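Local coordinates for major capsid protein P2 (Pseudoalteromonas phage pm2, PDB 2VVF) that forms the capsid of a lipid-containing marine phage, as a homotrimer whose subunits each carry a double jelly-roll, at residues V13-S18 with E122-P127; S37-S42 with P127-I132; S42-V47 with F118-A123. One frame throughout, in Å; residues are numbered along the deposited sequence.

Contact 1 of 3, residues V13-S18 with E122-P127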
ATOM      1  N   VAL A  13      26.304 -16.784  23.920  1.00 32.40           N
ATOM      2  CA  VAL A  13      25.171 -15.939  24.274  1.00 32.09           C
ATOM      3  C   VAL A  13      24.869 -16.079  25.764  1.00 35.78           C
ATOM      4  O   VAL A  13      24.248 -17.052  26.196  1.00 35.25           O
ATOM      5  CB  VAL A  13      23.932 -16.249  23.414  1.00 35.84           C
ATOM      6  CG1 VAL A  13      22.723 -15.472  23.919  1.00 35.55           C
ATOM      7  CG2 VAL A  13      24.203 -15.931  21.953  1.00 35.66           C
ATOM      8  N   ALA A  14      25.329 -15.110  26.550  1.00 32.22           N
ATOM      9  CA  ALA A  14      25.109 -15.128  27.989  1.00 31.94           C
ATOM     10  C   ALA A  14      25.065 -13.709  28.542  1.00 35.67           C
ATOM     11  O   ALA A  14      25.568 -12.775  27.917  1.00 35.20           O
ATOM     12  CB  ALA A  14      26.195 -15.934  28.682  1.00 32.67           C
ATOM     13  N   ALA A  15      24.467 -13.556  29.718  1.00 32.03           N
ATOM     14  CA  ALA A  15      24.358 -12.253  30.360  1.00 31.69           C
ATOM     15  C   ALA A  15      25.728 -11.629  30.616  1.00 35.20           C
ATOM     16  O   ALA A  15      26.642 -12.291  31.106  1.00 34.93           O
ATOM     17  CB  ALA A  15      23.573 -12.366  31.656  1.00 32.42           C
ATOM     18  N   GLY A  16      25.862 -10.349  30.279  1.00 31.35           N
ATOM     19  CA  GLY A  16      27.110  -9.620  30.480  1.00 30.91           C
ATOM     20  C   GLY A  16      28.149  -9.923  29.405  1.00 34.22           C
ATOM     21  O   GLY A  16      29.272  -9.420  29.455  1.00 33.80           O
ATOM     22  N   ASN A  17      27.770 -10.746  28.433  1.00 30.34           N
ATOM     23  CA  ASN A  17      28.678 -11.128  27.358  1.00 29.87           C
ATOM     24  C   ASN A  17      28.610 -10.173  26.174  1.00 33.50           C
ATOM     25  O   ASN A  17      27.601  -9.502  25.958  1.00 33.16           O
ATOM     26  CB  ASN A  17      28.367 -12.548  26.882  1.00 29.74           C
ATOM     27  CG  ASN A  17      29.266 -13.589  27.518  1.00 48.37           C
ATOM     28  OD1 ASN A  17      29.898 -13.340  28.544  1.00 41.59           O
ATOM     29  ND2 ASN A  17      29.318 -14.769  26.914  1.00 39.79           N
ATOM     30  N   SER A  18      29.689 -10.135  25.400  1.00 29.94           N
ATOM     31  CA  SER A  18      29.755  -9.308  24.201  1.00 29.74           C
ATOM     32  C   SER A  18      29.741 -10.251  23.003  1.00 33.93           C
ATOM     33  O   SER A  18      30.739 -10.911  22.709  1.00 33.38           O
ATOM     34  CB  SER A  18      31.035  -8.471  24.190  1.00 32.95           C
ATOM     35  OG  SER A  18      30.810  -7.188  24.749  1.00 41.52           O
ATOM     36  N   GLU A 122      23.973  -7.469  31.917  1.00 37.75           N
ATOM     37  CA  GLU A 122      24.248  -8.405  33.001  1.00 37.94           C
ATOM     38  C   GLU A 122      22.972  -8.915  33.664  1.00 41.80           C
ATOM     39  O   GLU A 122      22.947 -10.019  34.210  1.00 41.35           O
ATOM     40  CB  GLU A 122      25.140  -7.739  34.049  1.00 39.51           C
ATOM     41  CG  GLU A 122      26.181  -8.658  34.654  1.00 52.56           C
ATOM     42  CD  GLU A 122      27.062  -7.945  35.660  1.00 80.67           C
ATOM     43  OE1 GLU A 122      27.648  -6.901  35.302  1.00 79.70           O
ATOM     44  OE2 GLU A 122      27.161  -8.423  36.810  1.00 77.28           O
ATOM     45  N   ALA A 123      21.921  -8.101  33.626  1.00 38.34           N
ATOM     46  CA  ALA A 123      20.647  -8.454  34.241  1.00 38.15           C
ATOM     47  C   ALA A 123      19.824  -9.436  33.410  1.00 42.23           C
ATOM     48  O   ALA A 123      18.784  -9.920  33.863  1.00 42.02           O
ATOM     49  CB  ALA A 123      19.837  -7.199  34.535  1.00 38.83           C
ATOM     50  N   ALA A 124      20.286  -9.725  32.198  1.00 38.66           N
ATOM     51  CA  ALA A 124      19.581 -10.645  31.308  1.00 38.44           C
ATOM     52  C   ALA A 124      19.241 -11.958  32.007  1.00 42.46           C
ATOM     53  O   ALA A 124      20.124 -12.653  32.508  1.00 42.21           O
ATOM     54  CB  ALA A 124      20.398 -10.904  30.047  1.00 39.12           C
ATOM     55  N   ALA A 125      17.954 -12.289  32.035  1.00 39.08           N
ATOM     56  CA  ALA A 125      17.476 -13.511  32.679  1.00 38.91           C
ATOM     57  C   ALA A 125      18.193 -14.767  32.183  1.00 42.46           C
ATOM     58  O   ALA A 125      18.904 -15.428  32.940  1.00 42.24           O
ATOM     59  CB  ALA A 125      15.970 -13.649  32.498  1.00 39.66           C
ATOM     60  N   GLY A 126      17.987 -15.101  30.914  1.00 38.46           N
ATOM     61  CA  GLY A 126      18.606 -16.277  30.310  1.00 37.96           C
ATOM     62  C   GLY A 126      18.637 -16.103  28.795  1.00 40.86           C
ATOM     63  O   GLY A 126      17.972 -16.832  28.058  1.00 40.36           O
ATOM     64  N   PRO A 127      19.405 -15.114  28.348  1.00 36.62           N
ATOM     65  CA  PRO A 127      19.517 -14.776  26.932  1.00 36.04           C
ATOM     66  C   PRO A 127      19.603 -15.955  25.967  1.00 38.68           C
ATOM     67  O   PRO A 127      20.371 -16.896  26.171  1.00 38.27           O
ATOM     68  CB  PRO A 127      20.802 -13.943  26.871  1.00 37.82           C
ATOM     69  CG  PRO A 127      21.586 -14.368  28.056  1.00 42.37           C
ATOM     70  CD  PRO A 127      20.575 -14.663  29.119  1.00 38.03           C
TER

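Contact 2 of 3, residues S37-S42 with P127-I132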
ATOM      1  N   SER A  37      14.996 -14.168  23.400  1.00 28.29           N
ATOM      2  CA  SER A  37      14.216 -14.649  24.532  1.00 28.19           C
ATOM      3  C   SER A  37      15.123 -14.709  25.757  1.00 32.34           C
ATOM      4  O   SER A  37      16.332 -14.903  25.632  1.00 31.94           O
ATOM      5  CB  SER A  37      13.616 -16.026  24.233  1.00 31.76           C
ATOM      6  OG  SER A  37      14.528 -17.066  24.542  1.00 41.24           O
ATOM      7  N   GLY A  38      14.542 -14.512  26.936  1.00 29.05           N
ATOM      8  CA  GLY A  38      15.314 -14.519  28.172  1.00 28.92           C
ATOM      9  C   GLY A  38      16.079 -13.204  28.306  1.00 33.02           C
ATOM     10  O   GLY A  38      16.998 -13.080  29.116  1.00 32.53           O
ATOM     11  N   VAL A  39      15.688 -12.225  27.497  1.00 29.64           N
ATOM     12  CA  VAL A  39      16.317 -10.909  27.510  1.00 29.37           C
ATOM     13  C   VAL A  39      15.408  -9.899  26.818  1.00 33.15           C
ATOM     14  O   VAL A  39      14.676 -10.247  25.893  1.00 32.55           O
ATOM     15  CB  VAL A  39      17.710 -10.943  26.842  1.00 33.17           C
ATOM     16  CG1 VAL A  39      17.586 -11.240  25.351  1.00 32.93           C
ATOM     17  CG2 VAL A  39      18.439  -9.632  27.066  1.00 32.93           C
ATOM     18  N   THR A  40      15.456  -8.651  27.271  1.00 30.01           N
ATOM     19  CA  THR A  40      14.649  -7.593  26.676  1.00 29.92           C
ATOM     20  C   THR A  40      15.457  -6.865  25.606  1.00 34.31           C
ATOM     21  O   THR A  40      16.688  -6.873  25.634  1.00 33.91           O
ATOM     22  CB  THR A  40      14.110  -6.614  27.740  1.00 36.87           C
ATOM     23  OG1 THR A  40      15.122  -5.654  28.073  1.00 36.03           O
ATOM     24  CG2 THR A  40      13.691  -7.364  28.995  1.00 34.91           C
ATOM     25  N   PRO A  41      14.761  -6.244  24.659  1.00 31.10           N
ATOM     26  CA  PRO A  41      15.429  -5.512  23.589  1.00 30.94           C
ATOM     27  C   PRO A  41      16.316  -4.415  24.169  1.00 34.57           C
ATOM     28  O   PRO A  41      17.369  -4.095  23.616  1.00 34.12           O
ATOM     29  CB  PRO A  41      14.263  -4.898  22.811  1.00 32.67           C
ATOM     30  CG  PRO A  41      13.134  -5.833  23.043  1.00 37.04           C
ATOM     31  CD  PRO A  41      13.305  -6.324  24.451  1.00 32.56           C
ATOM     32  N   SER A  42      15.886  -3.855  25.294  1.00 31.06           N
ATOM     33  CA  SER A  42      16.637  -2.800  25.963  1.00 30.90           C
ATOM     34  C   SER A  42      17.865  -3.370  26.671  1.00 34.52           C
ATOM     35  O   SER A  42      18.773  -2.630  27.051  1.00 34.15           O
ATOM     36  CB  SER A  42      15.746  -2.054  26.960  1.00 34.55           C
ATOM     37  OG  SER A  42      14.379  -2.169  26.603  1.00 43.89           O
ATOM     38  N   PRO A 127      19.405 -15.114  28.348  1.00 36.62           N
ATOM     39  CA  PRO A 127      19.517 -14.776  26.932  1.00 36.04           C
ATOM     40  C   PRO A 127      19.603 -15.955  25.967  1.00 38.68           C
ATOM     41  O   PRO A 127      20.371 -16.896  26.171  1.00 38.27           O
ATOM     42  CB  PRO A 127      20.802 -13.943  26.871  1.00 37.82           C
ATOM     43  CG  PRO A 127      21.586 -14.368  28.056  1.00 42.37           C
ATOM     44  CD  PRO A 127      20.575 -14.663  29.119  1.00 38.03           C
ATOM     45  N   LYS A 128      18.814 -15.870  24.900  1.00 34.24           N
ATOM     46  CA  LYS A 128      18.787 -16.877  23.845  1.00 33.58           C
ATOM     47  C   LYS A 128      18.564 -16.128  22.535  1.00 36.16           C
ATOM     48  O   LYS A 128      17.527 -15.495  22.346  1.00 35.82           O
ATOM     49  CB  LYS A 128      17.645 -17.871  24.076  1.00 36.18           C
ATOM     50  CG  LYS A 128      18.083 -19.203  24.662  1.00 50.56           C
ATOM     51  CD  LYS A 128      16.958 -19.854  25.451  1.00 60.21           C
ATOM     52  CE  LYS A 128      17.502 -20.765  26.540  1.00 70.19           C
ATOM     53  NZ  LYS A 128      16.487 -21.759  26.989  1.00 78.95           N
ATOM     54  N   LEU A 129      19.553 -16.163  21.651  1.00 31.74           N
ATOM     55  CA  LEU A 129      19.451 -15.443  20.389  1.00 30.93           C
ATOM     56  C   LEU A 129      19.843 -16.270  19.172  1.00 33.31           C
ATOM     57  O   LEU A 129      20.859 -16.965  19.173  1.00 32.71           O
ATOM     58  CB  LEU A 129      20.281 -14.158  20.434  1.00 30.96           C
ATOM     59  CG  LEU A 129      20.062 -13.240  21.638  1.00 35.60           C
ATOM     60  CD1 LEU A 129      21.390 -12.694  22.139  1.00 35.81           C
ATOM     61  CD2 LEU A 129      19.114 -12.108  21.278  1.00 37.90           C
ATOM     62  N   SER A 130      19.029 -16.166  18.127  1.00 28.91           N
ATOM     63  CA  SER A 130      19.276 -16.860  16.870  1.00 28.20           C
ATOM     64  C   SER A 130      18.927 -15.903  15.737  1.00 30.92           C
ATOM     65  O   SER A 130      18.186 -14.940  15.939  1.00 30.48           O
ATOM     66  CB  SER A 130      18.424 -18.127  16.773  1.00 31.31           C
ATOM     67  OG  SER A 130      17.055 -17.835  16.995  1.00 39.63           O
ATOM     68  N   ALA A 131      19.468 -16.156  14.551  1.00 26.47           N
ATOM     69  CA  ALA A 131      19.215 -15.279  13.419  1.00 25.75           C
ATOM     70  C   ALA A 131      18.921 -16.021  12.121  1.00 28.50           C
ATOM     71  O   ALA A 131      19.470 -17.094  11.861  1.00 27.80           O
ATOM     72  CB  ALA A 131      20.375 -14.311  13.227  1.00 26.44           C
ATOM     73  N   ILE A 132      18.056 -15.424  11.308  1.00 24.34           N
ATOM     74  CA  ILE A 132      17.691 -15.972  10.011  1.00 23.84           C
ATOM     75  C   ILE A 132      17.971 -14.895   8.970  1.00 27.14           C
ATOM     76  O   ILE A 132      17.733 -13.713   9.214  1.00 26.60           O
ATOM     77  CB  ILE A 132      16.213 -16.408   9.977  1.00 26.96           C
ATOM     78  CG1 ILE A 132      16.033 -17.754  10.683  1.00 27.31           C
ATOM     79  CG2 ILE A 132      15.709 -16.480   8.539  1.00 27.53           C
ATOM     80  CD1 ILE A 132      14.585 -18.141  10.904  1.00 33.33           C
TER

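Contact 3 of 3, residues S42-V47 with F118-A123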
ATOM      1  N   SER A  42      15.886  -3.855  25.294  1.00 31.06           N
ATOM      2  CA  SER A  42      16.637  -2.800  25.963  1.00 30.90           C
ATOM      3  C   SER A  42      17.865  -3.370  26.671  1.00 34.52           C
ATOM      4  O   SER A  42      18.773  -2.630  27.051  1.00 34.15           O
ATOM      5  CB  SER A  42      15.746  -2.054  26.960  1.00 34.55           C
ATOM      6  OG  SER A  42      14.379  -2.169  26.603  1.00 43.89           O
ATOM      7  N   GLN A  43      17.887  -4.689  26.837  1.00 30.64           N
ATOM      8  CA  GLN A  43      19.009  -5.358  27.485  1.00 30.12           C
ATOM      9  C   GLN A  43      20.086  -5.742  26.471  1.00 33.65           C
ATOM     10  O   GLN A  43      21.150  -6.240  26.839  1.00 33.41           O
ATOM     11  CB  GLN A  43      18.536  -6.579  28.278  1.00 31.29           C
ATOM     12  CG  GLN A  43      18.325  -6.299  29.761  1.00 39.14           C
ATOM     13  CD  GLN A  43      17.429  -7.321  30.433  1.00 53.47           C
ATOM     14  OE1 GLN A  43      16.991  -8.289  29.810  1.00 47.87           O
ATOM     15  NE2 GLN A  43      17.151  -7.110  31.715  1.00 45.05           N
ATOM     16  N   ILE A  44      19.804  -5.497  25.196  1.00 29.71           N
ATOM     17  CA  ILE A  44      20.765  -5.757  24.127  1.00 29.26           C
ATOM     18  C   ILE A  44      21.330  -4.397  23.735  1.00 32.91           C
ATOM     19  O   ILE A  44      20.769  -3.700  22.888  1.00 32.31           O
ATOM     20  CB  ILE A  44      20.107  -6.461  22.926  1.00 32.17           C
ATOM     21  CG1 ILE A  44      19.520  -7.809  23.352  1.00 32.50           C
ATOM     22  CG2 ILE A  44      21.112  -6.643  21.800  1.00 32.61           C
ATOM     23  CD1 ILE A  44      20.560  -8.875  23.610  1.00 39.33           C
ATOM     24  N   LYS A  45      22.409  -4.002  24.403  1.00 29.44           N
ATOM     25  CA  LYS A  45      22.998  -2.684  24.204  1.00 29.12           C
ATOM     26  C   LYS A  45      24.097  -2.574  23.153  1.00 32.85           C
ATOM     27  O   LYS A  45      24.646  -3.573  22.693  1.00 32.19           O
ATOM     28  CB  LYS A  45      23.493  -2.121  25.538  1.00 31.55           C
ATOM     29  CG  LYS A  45      22.576  -2.420  26.715  1.00 44.79           C
ATOM     30  CD  LYS A  45      23.309  -2.273  28.040  1.00 54.83           C
ATOM     31  CE  LYS A  45      24.396  -3.327  28.186  1.00 66.51           C
ATOM     32  NZ  LYS A  45      25.279  -3.065  29.358  1.00 75.58           N
ATOM     33  N   ASN A  46      24.409  -1.333  22.796  1.00 29.71           N
ATOM     34  CA  ASN A  46      25.453  -1.020  21.829  1.00 29.57           C
ATOM     35  C   ASN A  46      25.452  -1.909  20.593  1.00 33.23           C
ATOM     36  O   ASN A  46      26.420  -2.615  20.321  1.00 32.98           O
ATOM     37  CB  ASN A  46      26.827  -1.016  22.501  1.00 30.85           C
ATOM     38  CG  ASN A  46      26.831  -0.238  23.806  1.00 55.76           C
ATOM     39  OD1 ASN A  46      26.324   0.884  23.874  1.00 50.37           O
ATOM     40  ND2 ASN A  46      27.378  -0.841  24.857  1.00 48.20           N
ATOM     41  N   VAL A  47      24.366  -1.847  19.831  1.00 29.55           N
ATOM     42  CA  VAL A  47      24.253  -2.622  18.604  1.00 29.17           C
ATOM     43  C   VAL A  47      24.960  -1.876  17.478  1.00 33.07           C
ATOM     44  O   VAL A  47      24.597  -0.750  17.143  1.00 32.85           O
ATOM     45  CB  VAL A  47      22.783  -2.909  18.255  1.00 32.88           C
ATOM     46  CG1 VAL A  47      22.694  -3.827  17.043  1.00 32.67           C
ATOM     47  CG2 VAL A  47      22.065  -3.517  19.452  1.00 32.56           C
ATOM     48  N   PHE A 118      27.083  -6.482  19.523  1.00 27.87           N
ATOM     49  CA  PHE A 118      26.190  -6.001  20.569  1.00 27.68           C
ATOM     50  C   PHE A 118      26.614  -6.573  21.916  1.00 31.98           C
ATOM     51  O   PHE A 118      27.332  -7.569  21.978  1.00 31.43           O
ATOM     52  CB  PHE A 118      24.739  -6.388  20.262  1.00 29.36           C
ATOM     53  CG  PHE A 118      24.517  -7.871  20.150  1.00 30.83           C
ATOM     54  CD1 PHE A 118      24.666  -8.518  18.935  1.00 33.76           C
ATOM     55  CD2 PHE A 118      24.170  -8.619  21.265  1.00 32.95           C
ATOM     56  CE1 PHE A 118      24.469  -9.883  18.831  1.00 34.60           C
ATOM     57  CE2 PHE A 118      23.972  -9.985  21.167  1.00 35.66           C
ATOM     58  CZ  PHE A 118      24.121 -10.618  19.949  1.00 33.70           C
ATOM     59  N   ASP A 119      26.165  -5.936  22.991  1.00 29.18           N
ATOM     60  CA  ASP A 119      26.491  -6.379  24.339  1.00 29.32           C
ATOM     61  C   ASP A 119      25.232  -6.829  25.074  1.00 34.41           C
ATOM     62  O   ASP A 119      24.203  -6.151  25.032  1.00 34.15           O
ATOM     63  CB  ASP A 119      27.170  -5.254  25.123  1.00 31.01           C
ATOM     64  CG  ASP A 119      28.324  -4.627  24.364  1.00 40.38           C
ATOM     65  OD1 ASP A 119      29.056  -5.367  23.675  1.00 40.92           O
ATOM     66  OD2 ASP A 119      28.499  -3.394  24.459  1.00 45.53           O
ATOM     67  N   ILE A 120      25.314  -7.972  25.746  1.00 31.65           N
ATOM     68  CA  ILE A 120      24.180  -8.483  26.504  1.00 31.89           C
ATOM     69  C   ILE A 120      24.260  -7.984  27.942  1.00 37.08           C
ATOM     70  O   ILE A 120      25.256  -8.207  28.634  1.00 36.45           O
ATOM     71  CB  ILE A 120      24.095 -10.022  26.442  1.00 34.87           C
ATOM     72  CG1 ILE A 120      24.250 -10.509  25.000  1.00 35.24           C
ATOM     73  CG2 ILE A 120      22.777 -10.508  27.035  1.00 35.33           C
ATOM     74  CD1 ILE A 120      24.098 -12.008  24.842  1.00 41.47           C
ATOM     75  N   ASP A 121      23.219  -7.288  28.385  1.00 34.93           N
ATOM     76  CA  ASP A 121      23.192  -6.753  29.742  1.00 35.33           C
ATOM     77  C   ASP A 121      23.402  -7.851  30.781  1.00 40.28           C
ATOM     78  O   ASP A 121      23.057  -9.012  30.558  1.00 39.80           O
ATOM     79  CB  ASP A 121      21.885  -6.007  30.011  1.00 37.17           C
ATOM     80  CG  ASP A 121      21.931  -5.195  31.293  1.00 47.23           C
ATOM     81  OD1 ASP A 121      22.620  -4.154  31.315  1.00 47.83           O
ATOM     82  OD2 ASP A 121      21.282  -5.599  32.280  1.00 53.08           O
ATOM     83  N   GLU A 122      23.973  -7.469  31.917  1.00 37.75           N
ATOM     84  CA  GLU A 122      24.248  -8.405  33.001  1.00 37.94           C
ATOM     85  C   GLU A 122      22.972  -8.915  33.664  1.00 41.80           C
ATOM     86  O   GLU A 122      22.947 -10.019  34.210  1.00 41.35           O
ATOM     87  CB  GLU A 122      25.140  -7.739  34.049  1.00 39.51           C
ATOM     88  CG  GLU A 122      26.181  -8.658  34.654  1.00 52.56           C
ATOM     89  CD  GLU A 122      27.062  -7.945  35.660  1.00 80.67           C
ATOM     90  OE1 GLU A 122      27.648  -6.901  35.302  1.00 79.70           O
ATOM     91  OE2 GLU A 122      27.161  -8.423  36.810  1.00 77.28           O
ATOM     92  N   ALA A 123      21.921  -8.101  33.626  1.00 38.34           N
ATOM     93  CA  ALA A 123      20.647  -8.454  34.241  1.00 38.15           C
ATOM     94  C   ALA A 123      19.824  -9.436  33.410  1.00 42.23           C
ATOM     95  O   ALA A 123      18.784  -9.920  33.863  1.00 42.02           O
ATOM     96  CB  ALA A 123      19.837  -7.199  34.535  1.00 38.83           C
TER

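Contact 1 of 3, residues V13-S18 with E122-P127
The backbone oxygen of Ala14 takes the N-H of Asn17 (Asn17 N to Ala14 O, 3.0 Å), closing a type II beta turn from Ala14 to Asn17, and Ala14, Ala15 and Gly16 of this turn meet the loop 122-127. The positive phi of Gly16 (79°) matches the third position of such a turn. Between the two segments the contact is made by van der Waals packing alone. Pro127 sets the CG corner of its ring against the turn: this atom comes to 3.4 Å from the N of Ala15 and also touches the carbonyl carbon of Ala14. Val13 meets the neighbouring ring atom. With chi1 at 173° its CG1 is anti to the backbone N, which brings the methyl 3.8 Å from Pro127 CB and 3.6 Å from Pro127 O. Further along, the methyl of Ala15 fits into the bend of the opposing loop, its CB lying 3.5 Å from Glu122 O and 3.8 Å from Ala124 CB. Gly16 passes close to the backbone of Glu122, its N 3.7 Å from Glu122 CA. Both loops lie at one surface of the N-terminal jelly-roll. The first leads from strand 3-6 into strand 18-23 and the second from strand 114-120 into strand 128-136; Val13 and Pro127 both rest on Ile120, at the end of strand 114-120.

Contact 2 of 3, residues S37-S42 with P127-I132
Two backbone hydrogen bonds join Ser37 and Lys128 as an antiparallel hydrogen-bonded pair, and both are weak by their angles. Lys128 N gives to Ser37 O at 2.8 Å with 126° at the hydrogen, and Ser37 N gives to Lys128 O at 3.0 Å with 130°. The same oxygen of Ser37 also receives a CA-H...O contact, Pro127 CA lying 3.4 Å from Ser37 O. The next carbonyl also comes near without bonding: Gly38 O is 3.2 Å from Pro127 N, which as a proline nitrogen has no hydrogen to offer, and that oxygen instead probably accepts from Gly126 N. Strand 28-37 ends and strand 128-136 begins here, so this is where the pairing of the two strands within a sheet of the N-terminal jelly-roll ends; in the other direction it continues through Ser130 with Arg35 and Ile132 with Asp33. Polar to aliphatic contact follows on the face that carries Ser37 and Lys128. The serine hydroxyl, at chi1 86° between the backbone N and the carbonyl carbon, lies alongside the lysine chain, OG 3.3 Å from Lys128 CB, while the extended chain beyond CG leads the ammonium end away. Apolar packing is looser and belongs to Val39, whose CB is 4.3 Å from Pro127 CB and whose CG1 is 4.4 Å from Leu129 CD2. Leu129 in turn packs on Phe118 and Ile120 of strand 114-120.

Contact 3 of 3, residues S42-V47 with F118-A123
This is antiparallel strand pairing in the four-stranded sheet of the N-terminal jelly-roll, where strands 44-51 and 114-120 are the two inner neighbours. The axes of the segments 44-47 and 118-120 run 162° apart in direction and approach to 4.6 Å. Lys45 and Asp119 form the hydrogen-bonded pair: Asp119 N meets Lys45 O at 2.8 Å, and Lys45 N meets Asp119 O at 2.9 Å. Beyond the non-hydrogen-bonded pair of Ile44 and Ile120, Asp121 N prolongs the pairing by giving to Gln43 O. The Gln43 side chain packs here too, CG 3.6 Å from Asp121 CB with amide and carboxylate planes only 3° apart, while Gln43 OE1 is bonded to Thr40 N. On the buried face Ile44 and Phe118 lie side by side, CG2 3.7 Å from ring atom CD2, while Phe118 also packs on Leu129 of the facing sheet. The face carrying Lys45 and Asp119 is polar. Asn46 ND2 donates in its own amide plane to the anti lone pair of Asp119 OD2 at 2.8 Å, the amide turned 74° from the carboxylate; the other oxygen, OD1, is taken by Ser18 OG, so both carboxylate oxygens are held. Lys45, bent at its third torsion, carries NZ to 3.5 Å from Asp121 OD1, a long, weak salt bridge. Asp121 also makes an Asx turn: Ala123 N reaches its OD2 at 2.9 Å from above the carboxylate plane.

In the fold
All three contacts lie on the same side of the chain's centre, within the N-terminal jelly-roll, their centres 8 to 10 Å apart. Contacts 1 and 2 are surface contacts, whereas contact 3 is partly buried and buries about twice as much area as either. The chemistry follows: contact 1 joins two loops by packing, contact 2 adds two weak backbone bonds at the end of a strand pairing, and contact 3 combines regular strand pairing with charged and amide groups on its outer face. Pro127 works in both contacts 1 and 2, Ser18 OG joins contact 1 to Asp119 OD1 of contact 3, and Val39 of contact 2 packs on Ile44 of contact 3. Ile120 connects them, touching Val13, Pro127 and Leu129 between the two sheets.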